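Local coordinates for superoxide dismutase (PDB 1MA1), which converts superoxide radicals into hydrogen peroxide and molecular oxygen at an iron centre, one iron per subunit of a homotetramer, at residues 136-139 / 140-143; 103-106 / 107-110; 113-116 / 117-120; 82-85 / 86-90; 148-151 / 152-156. All blocks are in the same frame, centred on the assembly; numbering follows the deposited sequence.

Along the chain contact 4 (82-90) comes first, at the end of helix 64-86 in the alpha-hairpin part; contacts 2, 3, 1 and 5 follow in that order within the C-terminal part. Contacts 2 and 3 lie on the successive helices 100-110 and 113-125, their centres 10 Å apart, and pack together through Ile106, Phe110 and Phe116. Contact 1 is the turn between strands 131-138 and 143-150 and touches contact 2 through Asp142. Contact 5 leaves the far end of strand 143-150, its centre 19 Å from that of contact 1. Contacts 4 and 5 approach the iron from the two parts of the chain, and all five meet a second subunit.

Contact 1. Residues 136-139 / 140-143; sequences TYCQ and RTDR
Cys138 lies at the heart of this tight turn, pressed by its sulfur against Arg140 and Thr141 and tied through its backbone to Arg143. Its SG stands anti to the backbone N (chi1 -179°), which swings it beside the carbonyl carbon and out over the chain reversal. There the sulfur accepts the N-H of Thr141, Thr141 N to Cys138 SG 3.4 Å, and touches the root of the arginine, Arg140 CB to Cys138 SG 3.5 Å. The rest of Arg140 leads away, with NE making a weak hydrogen bond to Tyr78 of a second subunit. Cys138 and Arg143 form an antiparallel hydrogen-bonded pair, with Cys138 N 2.8 Å from Arg143 O and Arg143 N 3.2 Å from Cys138 O. Asp142 has a left-handed backbone conformation, and Asp142 and Arg143 together face Cys138 in a G1 beta bulge. The Asp142 carboxylate receives the hydroxyl of Tyr137, Tyr137 OH to Asp142 OD1 2.5 Å, on the anti lone pair, with the ring and carboxylate planes 87° apart. OD1 also takes Tyr105 OH, while the Arg143 guanidinium pairs with Asp53 of the second subunit and lies against its Phe8. Two phenols gripping one oxygen would be expected to stabilise the ionised carboxylate of Asp142, and the polar ends of the two arginines join this hairpin tip to the neighbouring subunit.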
# COMPACT_ATOMS: atom_id res chain seq x y z
N THR A 136 5.85 6.30 -19.12
CA THR A 136 5.69 7.74 -18.95
C THR A 136 7.03 8.47 -19.18
O THR A 136 7.98 7.87 -19.69
CB THR A 136 5.16 8.08 -17.55
OG1 THR A 136 4.94 9.49 -17.44
CG2 THR A 136 6.15 7.65 -16.48
N TYR A 137 7.10 9.75 -18.82
CA TYR A 137 8.19 10.61 -19.28
C TYR A 137 8.49 11.69 -18.25
O TYR A 137 7.58 12.39 -17.81
CB TYR A 137 7.83 11.26 -20.62
CG TYR A 137 8.80 12.34 -21.08
CD1 TYR A 137 10.09 12.02 -21.47
CD2 TYR A 137 8.43 13.69 -21.07
CE1 TYR A 137 10.99 13.01 -21.83
CE2 TYR A 137 9.32 14.69 -21.43
CZ TYR A 137 10.60 14.34 -21.81
OH TYR A 137 11.54 15.30 -22.10
N CYS A 138 9.75 11.81 -17.85
CA CYS A 138 10.19 12.93 -17.00
C CYS A 138 10.80 14.03 -17.86
O CYS A 138 11.98 14.02 -18.16
CB CYS A 138 11.20 12.45 -15.95
SG CYS A 138 11.80 13.72 -14.79
N GLN A 139 9.94 14.94 -18.29
CA GLN A 139 10.26 16.34 -18.53
C GLN A 139 11.57 16.84 -17.90
O GLN A 139 12.46 17.30 -18.60
CB GLN A 139 9.05 17.16 -18.06
CG GLN A 139 8.01 16.29 -17.27
CD GLN A 139 6.56 16.84 -17.25
OE1 GLN A 139 5.80 16.56 -16.31
NE2 GLN A 139 6.17 17.59 -18.29
N ARG A 140 11.70 16.73 -16.59
CA ARG A 140 12.88 17.28 -15.91
C ARG A 140 14.21 16.68 -16.41
O ARG A 140 15.12 17.42 -16.78
CB ARG A 140 12.76 17.04 -14.40
CG ARG A 140 13.20 18.20 -13.55
CD ARG A 140 12.13 19.26 -13.55
NE ARG A 140 12.42 20.31 -12.59
CZ ARG A 140 11.68 21.41 -12.44
NH1 ARG A 140 10.60 21.59 -13.19
NH2 ARG A 140 12.03 22.33 -11.55
N THR A 141 14.32 15.35 -16.40
CA THR A 141 15.56 14.69 -16.79
C THR A 141 15.50 14.22 -18.23
O THR A 141 16.47 13.65 -18.73
CB THR A 141 15.85 13.44 -15.90
OG1 THR A 141 14.72 12.57 -15.93
CG2 THR A 141 16.11 13.85 -14.47
N ASP A 142 14.36 14.45 -18.88
CA ASP A 142 14.19 14.14 -20.30
C ASP A 142 14.35 12.63 -20.58
O ASP A 142 15.04 12.23 -21.52
CB ASP A 142 15.20 14.95 -21.11
CG ASP A 142 14.98 14.86 -22.61
OD1 ASP A 142 13.83 15.02 -23.08
OD2 ASP A 142 15.98 14.64 -23.32
N ARG A 143 13.71 11.81 -19.74
CA ARG A 143 13.87 10.36 -19.78
C ARG A 143 12.50 9.68 -19.76
O ARG A 143 11.59 10.12 -19.04
CB ARG A 143 14.72 9.89 -18.59
CG ARG A 143 16.05 10.63 -18.50
CD ARG A 143 16.81 10.39 -17.20
NE ARG A 143 17.46 9.10 -17.23
CZ ARG A 143 18.72 8.87 -16.90
NH1 ARG A 143 19.51 9.85 -16.50
NH2 ARG A 143 19.19 7.64 -16.99

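Contact 2. Residues 103-106 / 107-110; sequences AEYI and EKDF
From Ala103 to Phe110 the backbone is one continuous helical run, in which Glu107, Lys108, Asp109 and Phe110 each give their N-H to the carbonyl four residues back; the third of these bonds spans 2.9 Å from Asp109 N to Tyr105 O. That turn brings Tyr105, Lys108 and Asp109 out along the same side. The lysine begins between its backbone N and carbonyl carbon (chi1 88°) and bends at chi4, laying CE obliquely beside the tyrosine ring, Lys108 CE to Tyr105 CE2 3.6 Å. Asp109 runs alongside too, its OD2 in the ring plane at the edge, 3.7 Å from Tyr105 CD2. Lys108 NZ then closes on its neighbour in a salt bridge, 2.6 Å from Asp109 OD1, approaching on the syn side but 35° out of the carboxylate plane. Farther round the helix, Ile106 CG2 touches Phe110 CD1 at 4.2 Å. Both of these residues, Ile106 and Phe110, pack on Phe116 of helix 113-125. Asp109 OD2 accepts from Leu144 N on strand 143-150, and Lys108 NZ reaches Asp142 O in the turn before it, so helix 100-110 packs on both helix 113-125 and strand 143-150.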
# COMPACT_ATOMS: atom_id res chain seq x y z
N ALA A 103 10.54 6.28 -30.87
CA ALA A 103 11.59 5.32 -31.23
C ALA A 103 12.96 5.80 -30.76
O ALA A 103 13.72 5.03 -30.19
CB ALA A 103 11.59 5.11 -32.74
N GLU A 104 13.26 7.07 -31.02
CA GLU A 104 14.55 7.62 -30.62
C GLU A 104 14.74 7.63 -29.11
O GLU A 104 15.82 7.30 -28.62
CB GLU A 104 14.73 9.04 -31.17
CG GLU A 104 14.59 9.11 -32.66
CD GLU A 104 14.71 10.53 -33.20
OE1 GLU A 104 13.85 11.40 -32.89
OE2 GLU A 104 15.67 10.77 -33.95
N TYR A 105 13.70 8.01 -28.36
CA TYR A 105 13.78 8.00 -26.91
C TYR A 105 13.90 6.60 -26.33
O TYR A 105 14.63 6.40 -25.37
CB TYR A 105 12.59 8.70 -26.29
CG TYR A 105 12.80 10.18 -26.12
CD1 TYR A 105 12.56 11.07 -27.16
CD2 TYR A 105 13.29 10.70 -24.92
CE1 TYR A 105 12.78 12.44 -27.00
CE2 TYR A 105 13.52 12.06 -24.76
CZ TYR A 105 13.26 12.92 -25.80
OH TYR A 105 13.47 14.27 -25.63
N ILE A 106 13.19 5.64 -26.91
CA ILE A 106 13.29 4.28 -26.41
C ILE A 106 14.71 3.75 -26.59
O ILE A 106 15.25 3.05 -25.72
CB ILE A 106 12.30 3.34 -27.11
CG1 ILE A 106 10.88 3.62 -26.60
CG2 ILE A 106 12.68 1.88 -26.87
CD1 ILE A 106 9.78 2.80 -27.22
N GLU A 107 15.34 4.11 -27.71
CA GLU A 107 16.74 3.78 -27.92
C GLU A 107 17.67 4.38 -26.89
O GLU A 107 18.49 3.66 -26.32
CB GLU A 107 17.19 4.25 -29.29
CG GLU A 107 17.12 3.16 -30.33
CD GLU A 107 18.03 3.44 -31.50
OE1 GLU A 107 17.83 4.48 -32.18
OE2 GLU A 107 18.95 2.63 -31.74
N LYS A 108 17.56 5.69 -26.68
CA LYS A 108 18.56 6.37 -25.87
C LYS A 108 18.36 6.03 -24.39
O LYS A 108 19.32 5.96 -23.64
CB LYS A 108 18.51 7.89 -26.07
CG LYS A 108 17.54 8.64 -25.18
CD LYS A 108 17.94 10.13 -25.09
CE LYS A 108 16.92 10.93 -24.26
NZ LYS A 108 16.77 10.40 -22.88
N ASP A 109 17.11 5.80 -23.99
CA ASP A 109 16.83 5.51 -22.60
C ASP A 109 16.97 4.04 -22.27
O ASP A 109 17.35 3.69 -21.15
CB ASP A 109 15.43 6.01 -22.21
CG ASP A 109 15.36 7.54 -22.13
OD1 ASP A 109 16.34 8.17 -21.67
OD2 ASP A 109 14.32 8.11 -22.51
N PHE A 110 16.66 3.17 -23.22
CA PHE A 110 16.74 1.73 -22.95
C PHE A 110 17.84 1.00 -23.71
O PHE A 110 18.14 -0.14 -23.41
CB PHE A 110 15.40 1.07 -23.24
CG PHE A 110 14.28 1.57 -22.38
CD1 PHE A 110 13.49 2.63 -22.79
CD2 PHE A 110 14.01 0.97 -21.15
CE1 PHE A 110 12.43 3.10 -21.99
CE2 PHE A 110 12.96 1.41 -20.33
CZ PHE A 110 12.16 2.48 -20.75

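Contact 3. Residues 113-116 / 117-120; sequences FERF and RKEF
Arg115 and Glu119 form an i to i+4 salt bridge on helix 113-125, whose first turns carry this contact. From Arg115 CB the chain runs anti to the backbone N (chi1 -178°) and bends at chi2, bringing its later atoms alongside Glu119. CG passes 3.7 Å from Glu119 OE2, and CD runs almost as close to the same oxygen. NE makes the salt bridge, Arg115 NE to Glu119 OE2 3.0 Å, although the hydrogen bond is weak and bent; guanidinium and carboxylate planes stand 86° apart. NH1 comes to 4.2 Å from Lys118 NZ, and each of these positive groups has an aspartate of a second subunit at long, weak range, Asp59 and Asp61. NH2 donates to Thr60 O of that subunit, while Glu119 OE1 pairs with its Arg56. On the inner side, Phe116 and Phe120 run next to each other in one direction, with ring planes at 37° and Phe116 CE1 3.9 Å from Phe120 CD1; together they pack against strands 131-138 and 164-167. Arg117 stretches in the other direction, CD beside Phe113 CE2 at 3.8 Å, to a salt bridge with Glu186. A water closes the outer bridge in the plane of the Arg115 guanidinium: it accepts from Arg115 NH2 at 2.7 Å and donates to Glu119 OE2 at 2.9 Å.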
# COMPACT_ATOMS: atom_id res chain seq x y z
N PHE A 113 14.89 -1.20 -28.61
CA PHE A 113 13.51 -1.61 -28.43
C PHE A 113 13.40 -2.92 -27.67
O PHE A 113 12.53 -3.07 -26.82
CB PHE A 113 12.81 -1.74 -29.79
CG PHE A 113 11.36 -2.10 -29.68
CD1 PHE A 113 10.45 -1.17 -29.21
CD2 PHE A 113 10.91 -3.37 -30.00
CE1 PHE A 113 9.10 -1.51 -29.06
CE2 PHE A 113 9.55 -3.71 -29.85
CZ PHE A 113 8.66 -2.77 -29.38
N GLU A 114 14.27 -3.87 -27.98
CA GLU A 114 14.24 -5.16 -27.30
C GLU A 114 14.34 -4.97 -25.80
O GLU A 114 13.54 -5.52 -25.03
CB GLU A 114 15.39 -6.03 -27.77
CG GLU A 114 15.12 -6.81 -29.02
CD GLU A 114 15.03 -5.97 -30.26
OE1 GLU A 114 15.70 -4.90 -30.32
OE2 GLU A 114 14.29 -6.38 -31.19
N ARG A 115 15.34 -4.20 -25.38
CA ARG A 115 15.55 -3.95 -23.96
C ARG A 115 14.26 -3.39 -23.35
O ARG A 115 13.76 -3.91 -22.34
CB ARG A 115 16.70 -2.95 -23.77
CG ARG A 115 17.06 -2.64 -22.32
CD ARG A 115 17.67 -3.82 -21.65
NE ARG A 115 17.97 -3.55 -20.25
CZ ARG A 115 18.47 -4.46 -19.43
NH1 ARG A 115 18.73 -5.69 -19.89
NH2 ARG A 115 18.68 -4.17 -18.16
N PHE A 116 13.72 -2.34 -23.97
CA PHE A 116 12.45 -1.76 -23.54
C PHE A 116 11.36 -2.81 -23.41
O PHE A 116 10.74 -2.95 -22.36
CB PHE A 116 11.97 -0.68 -24.51
CG PHE A 116 10.54 -0.30 -24.29
CD1 PHE A 116 10.16 0.38 -23.13
CD2 PHE A 116 9.56 -0.67 -25.20
CE1 PHE A 116 8.83 0.68 -22.88
CE2 PHE A 116 8.21 -0.38 -24.97
CZ PHE A 116 7.84 0.30 -23.81
N ARG A 117 11.14 -3.53 -24.50
CA ARG A 117 10.08 -4.52 -24.59
C ARG A 117 10.22 -5.47 -23.42
O ARG A 117 9.23 -5.89 -22.83
CB ARG A 117 10.22 -5.27 -25.91
CG ARG A 117 9.07 -6.17 -26.30
CD ARG A 117 9.43 -6.82 -27.62
NE ARG A 117 8.34 -7.62 -28.18
CZ ARG A 117 7.96 -8.82 -27.72
NH1 ARG A 117 8.58 -9.38 -26.68
NH2 ARG A 117 6.92 -9.43 -28.30
N LYS A 118 11.46 -5.80 -23.09
CA LYS A 118 11.72 -6.82 -22.08
C LYS A 118 11.48 -6.26 -20.68
O LYS A 118 10.81 -6.89 -19.87
CB LYS A 118 13.17 -7.29 -22.19
CG LYS A 118 13.57 -8.34 -21.16
CD LYS A 118 15.08 -8.43 -21.09
CE LYS A 118 15.54 -9.51 -20.14
NZ LYS A 118 17.01 -9.51 -20.05
N GLU A 119 12.02 -5.08 -20.42
CA GLU A 119 11.81 -4.43 -19.13
C GLU A 119 10.33 -4.18 -18.89
O GLU A 119 9.82 -4.47 -17.80
CB GLU A 119 12.59 -3.11 -19.07
CG GLU A 119 14.06 -3.27 -18.75
CD GLU A 119 14.77 -1.94 -18.54
OE1 GLU A 119 14.09 -0.99 -18.08
OE2 GLU A 119 15.99 -1.84 -18.82
N PHE A 120 9.63 -3.65 -19.89
CA PHE A 120 8.20 -3.36 -19.78
C PHE A 120 7.43 -4.66 -19.51
O PHE A 120 6.46 -4.67 -18.75
CB PHE A 120 7.67 -2.73 -21.06
CG PHE A 120 6.33 -2.08 -20.91
CD1 PHE A 120 6.22 -0.81 -20.34
CD2 PHE A 120 5.17 -2.73 -21.31
CE1 PHE A 120 4.98 -0.20 -20.18
CE2 PHE A 120 3.92 -2.14 -21.15
CZ PHE A 120 3.82 -0.87 -20.58
O HOH W 1 18.16 -1.82 -16.93

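Contact 4. Residues 82-85 / 86-90; sequences LFFW and GNMGP
One methyl group, Met88 CE, serves two aromatic rings at once: it sits over a face of Phe84 and at the edge of Trp85. Against Phe84 it makes a CH-pi contact, Met88 CE 3.4 Å from the centroid of the Phe84 ring and 19° off the normal. The sulfur follows obliquely, Met88 SD 4.2 Å from the centroid of the Phe84 ring, which adds a Met-aromatic contact. A bend at chi3 (-79°) turns the methyl back toward both rings, and Met88 CE also meets Trp85 CE3 at 3.7 Å. Here helix 64-86 ends. Asn87 leaves helical geometry while its N-H still reaches Phe83 O at 3.0 Å and, weakly, Phe84 O; Met88 N makes another weak bond, 3.3 Å to Trp85 O. The Asn87 amide turns back beside the last carbonyls, and Arg200 bridges Phe83 O and Asn87 OD1, an oxygen that also accepts from Val165 N. Phe84 leans on the iron ligand Asp167, and Trp85 meets a second ligand, His33, edge-to-face; the side chain of Trp85 is about 6 Å from the bound iron. This is the aromatic shell round the active site of iron and manganese superoxide dismutases, and Met88 packs behind it.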
# COMPACT_ATOMS: atom_id res chain seq x y z
N LEU A 82 -9.22 3.58 -19.86
CA LEU A 82 -9.39 4.48 -20.99
C LEU A 82 -8.17 4.51 -21.92
O LEU A 82 -8.32 4.38 -23.13
CB LEU A 82 -9.67 5.90 -20.51
CG LEU A 82 -9.94 6.95 -21.61
CD1 LEU A 82 -11.20 6.56 -22.37
CD2 LEU A 82 -10.12 8.34 -20.98
N PHE A 83 -6.98 4.70 -21.36
CA PHE A 83 -5.76 4.70 -22.16
C PHE A 83 -5.42 3.32 -22.70
O PHE A 83 -4.79 3.19 -23.75
CB PHE A 83 -4.56 5.23 -21.35
CG PHE A 83 -4.55 6.73 -21.18
CD1 PHE A 83 -5.47 7.36 -20.34
CD2 PHE A 83 -3.63 7.52 -21.85
CE1 PHE A 83 -5.47 8.74 -20.19
CE2 PHE A 83 -3.63 8.91 -21.71
CZ PHE A 83 -4.55 9.52 -20.88
N PHE A 84 -5.81 2.28 -21.96
CA PHE A 84 -5.51 0.90 -22.33
C PHE A 84 -6.19 0.57 -23.65
O PHE A 84 -5.53 0.15 -24.60
CB PHE A 84 -6.00 -0.05 -21.24
CG PHE A 84 -5.69 -1.51 -21.50
CD1 PHE A 84 -4.40 -1.91 -21.79
CD2 PHE A 84 -6.69 -2.47 -21.44
CE1 PHE A 84 -4.10 -3.27 -22.01
CE2 PHE A 84 -6.41 -3.82 -21.64
CZ PHE A 84 -5.11 -4.22 -21.93
N TRP A 85 -7.50 0.76 -23.73
CA TRP A 85 -8.24 0.51 -24.96
C TRP A 85 -7.61 1.30 -26.09
O TRP A 85 -7.50 0.83 -27.23
CB TRP A 85 -9.70 0.93 -24.80
CG TRP A 85 -10.40 0.35 -23.62
CD1 TRP A 85 -11.26 0.99 -22.79
CD2 TRP A 85 -10.33 -1.00 -23.16
NE1 TRP A 85 -11.73 0.14 -21.82
CE2 TRP A 85 -11.17 -1.10 -22.02
CE3 TRP A 85 -9.64 -2.14 -23.58
CZ2 TRP A 85 -11.34 -2.28 -21.31
CZ3 TRP A 85 -9.81 -3.32 -22.87
CH2 TRP A 85 -10.65 -3.38 -21.75
N GLY A 86 -7.17 2.50 -25.77
CA GLY A 86 -6.72 3.41 -26.79
C GLY A 86 -5.38 3.04 -27.40
O GLY A 86 -5.12 3.39 -28.56
N ASN A 87 -4.51 2.37 -26.63
CA ASN A 87 -3.24 1.97 -27.19
C ASN A 87 -3.20 0.48 -27.54
O ASN A 87 -2.14 -0.16 -27.51
CB ASN A 87 -2.05 2.39 -26.28
CG ASN A 87 -2.07 1.77 -24.86
OD1 ASN A 87 -1.82 2.48 -23.87
ND2 ASN A 87 -2.32 0.46 -24.76
N MET A 88 -4.37 -0.05 -27.90
CA MET A 88 -4.46 -1.29 -28.67
C MET A 88 -5.26 -1.11 -29.96
O MET A 88 -6.02 -0.16 -30.10
CB MET A 88 -5.10 -2.41 -27.84
CG MET A 88 -4.36 -2.77 -26.56
SD MET A 88 -5.06 -4.21 -25.69
CE MET A 88 -6.45 -3.49 -24.88
N GLY A 89 -5.07 -2.04 -30.89
CA GLY A 89 -5.95 -2.13 -32.03
C GLY A 89 -5.75 -3.44 -32.78
O GLY A 89 -4.95 -4.28 -32.37
N PRO A 90 -6.46 -3.64 -33.90
CA PRO A 90 -6.34 -4.83 -34.76
C PRO A 90 -4.88 -5.17 -35.07
O PRO A 90 -4.07 -4.29 -35.39
CB PRO A 90 -7.10 -4.41 -36.01
CG PRO A 90 -8.13 -3.50 -35.50
CD PRO A 90 -7.37 -2.66 -34.52

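Contact 5. Residues 148-151 / 152-156; sequences QVEK and HNVNV
Glu150 and Val154 face each other across a tight reversal, where a classic beta bulge sets both Asn153 and Val154 opposite Glu150 as strand 143-150 ends. Glu150 O accepts two N-H groups, from Asn153 N at 3.2 Å and Val154 N at 3.0 Å, and Glu150 N returns a bond to Val154 O. Over this core the side chains of Glu150 and Val154 cross at a slant, CB to CB 3.8 Å. Beyond them the Asn155 amide is turned 53° from the Glu150 carboxylate, with Asn155 ND2 near Glu150 CG; that carboxylate instead finds Lys69 of a second subunit and Lys151 of a third. Val149 points a branch into the loop, CG1 3.5 Å from Asn153 N, with Val156 CG1 beside it. Lys151, with a positive phi (44°) at the tip, lays its CB 3.5 Å from Asn153 OD1. Asn153 CG sits between its backbone N and carbonyl carbon (chi1 62°), which curls OD1 back to take a weak bond from His152 N, while ND2 bonds Ser72 OG. The His152 ring stacks on Trp169, and its ND1 hydrogen-bonds Trp132 NE1. The side chain of His152 lies about 5 Å from the bound iron, and none of the four iron ligands is His152, which places it in the second shell. At the opposite end, where Gln148 NE2 bonds Ala123 O, one water spans the reversal, donating to Gln148 OE1 at 3.0 Å and accepting from Asn155 ND2 at 2.7 Å.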
# COMPACT_ATOMS: atom_id res chain seq x y z
N GLN A 148 5.35 0.61 -12.27
CA GLN A 148 4.53 -0.57 -12.04
C GLN A 148 3.46 -0.22 -11.04
O GLN A 148 3.74 -0.09 -9.87
CB GLN A 148 5.38 -1.71 -11.49
CG GLN A 148 4.64 -3.00 -11.37
CD GLN A 148 5.40 -4.02 -10.58
OE1 GLN A 148 5.48 -3.93 -9.35
NE2 GLN A 148 5.98 -5.00 -11.27
N VAL A 149 2.23 -0.06 -11.52
CA VAL A 149 1.13 0.37 -10.69
C VAL A 149 0.44 -0.84 -10.09
O VAL A 149 0.02 -1.73 -10.82
CB VAL A 149 0.10 1.12 -11.49
CG1 VAL A 149 -1.06 1.54 -10.56
CG2 VAL A 149 0.76 2.31 -12.19
N GLU A 150 0.32 -0.88 -8.76
CA GLU A 150 -0.52 -1.87 -8.11
C GLU A 150 -1.92 -1.33 -7.98
O GLU A 150 -2.10 -0.11 -7.89
CB GLU A 150 0.02 -2.21 -6.73
CG GLU A 150 1.36 -2.92 -6.82
CD GLU A 150 1.79 -3.57 -5.53
OE1 GLU A 150 1.32 -3.14 -4.47
OE2 GLU A 150 2.61 -4.51 -5.58
N LYS A 151 -2.91 -2.22 -7.99
CA LYS A 151 -4.29 -1.80 -8.19
C LYS A 151 -4.43 -0.77 -9.32
O LYS A 151 -4.00 -1.02 -10.44
CB LYS A 151 -4.83 -1.24 -6.87
CG LYS A 151 -5.02 -2.31 -5.84
CD LYS A 151 -4.99 -1.76 -4.44
CE LYS A 151 -6.17 -0.87 -4.12
NZ LYS A 151 -6.12 -0.39 -2.71
N HIS A 152 -5.04 0.38 -9.05
CA HIS A 152 -5.07 1.42 -10.08
C HIS A 152 -4.37 2.71 -9.64
O HIS A 152 -4.53 3.74 -10.31
CB HIS A 152 -6.50 1.80 -10.50
CG HIS A 152 -7.36 0.65 -10.97
ND1 HIS A 152 -7.03 -0.13 -12.05
CD2 HIS A 152 -8.56 0.20 -10.53
CE1 HIS A 152 -7.99 -1.02 -12.26
NE2 HIS A 152 -8.93 -0.84 -11.35
N ASN A 153 -3.62 2.68 -8.53
CA ASN A 153 -3.34 3.91 -7.80
C ASN A 153 -2.23 3.76 -6.77
O ASN A 153 -2.06 4.61 -5.90
CB ASN A 153 -4.62 4.41 -7.13
CG ASN A 153 -5.17 3.42 -6.11
OD1 ASN A 153 -5.11 2.20 -6.30
ND2 ASN A 153 -5.74 3.95 -5.05
N VAL A 154 -1.47 2.68 -6.86
CA VAL A 154 -0.36 2.46 -5.94
C VAL A 154 1.00 2.37 -6.63
O VAL A 154 1.15 1.72 -7.66
CB VAL A 154 -0.60 1.17 -5.08
CG1 VAL A 154 0.65 0.84 -4.21
CG2 VAL A 154 -1.84 1.38 -4.21
N ASN A 155 1.99 3.04 -6.05
CA ASN A 155 3.29 3.23 -6.68
C ASN A 155 3.17 3.96 -8.01
O ASN A 155 3.77 3.57 -9.01
CB ASN A 155 3.99 1.89 -6.90
CG ASN A 155 4.07 1.06 -5.63
OD1 ASN A 155 4.37 1.59 -4.55
ND2 ASN A 155 3.81 -0.23 -5.75
N VAL A 156 2.40 5.04 -8.02
CA VAL A 156 2.43 5.92 -9.17
C VAL A 156 3.00 7.30 -8.84
O VAL A 156 2.78 7.84 -7.75
CB VAL A 156 1.02 6.03 -9.82
CG1 VAL A 156 0.02 5.25 -8.99
CG2 VAL A 156 0.61 7.51 -10.03
O HOH W 2 3.97 -1.65 -8.03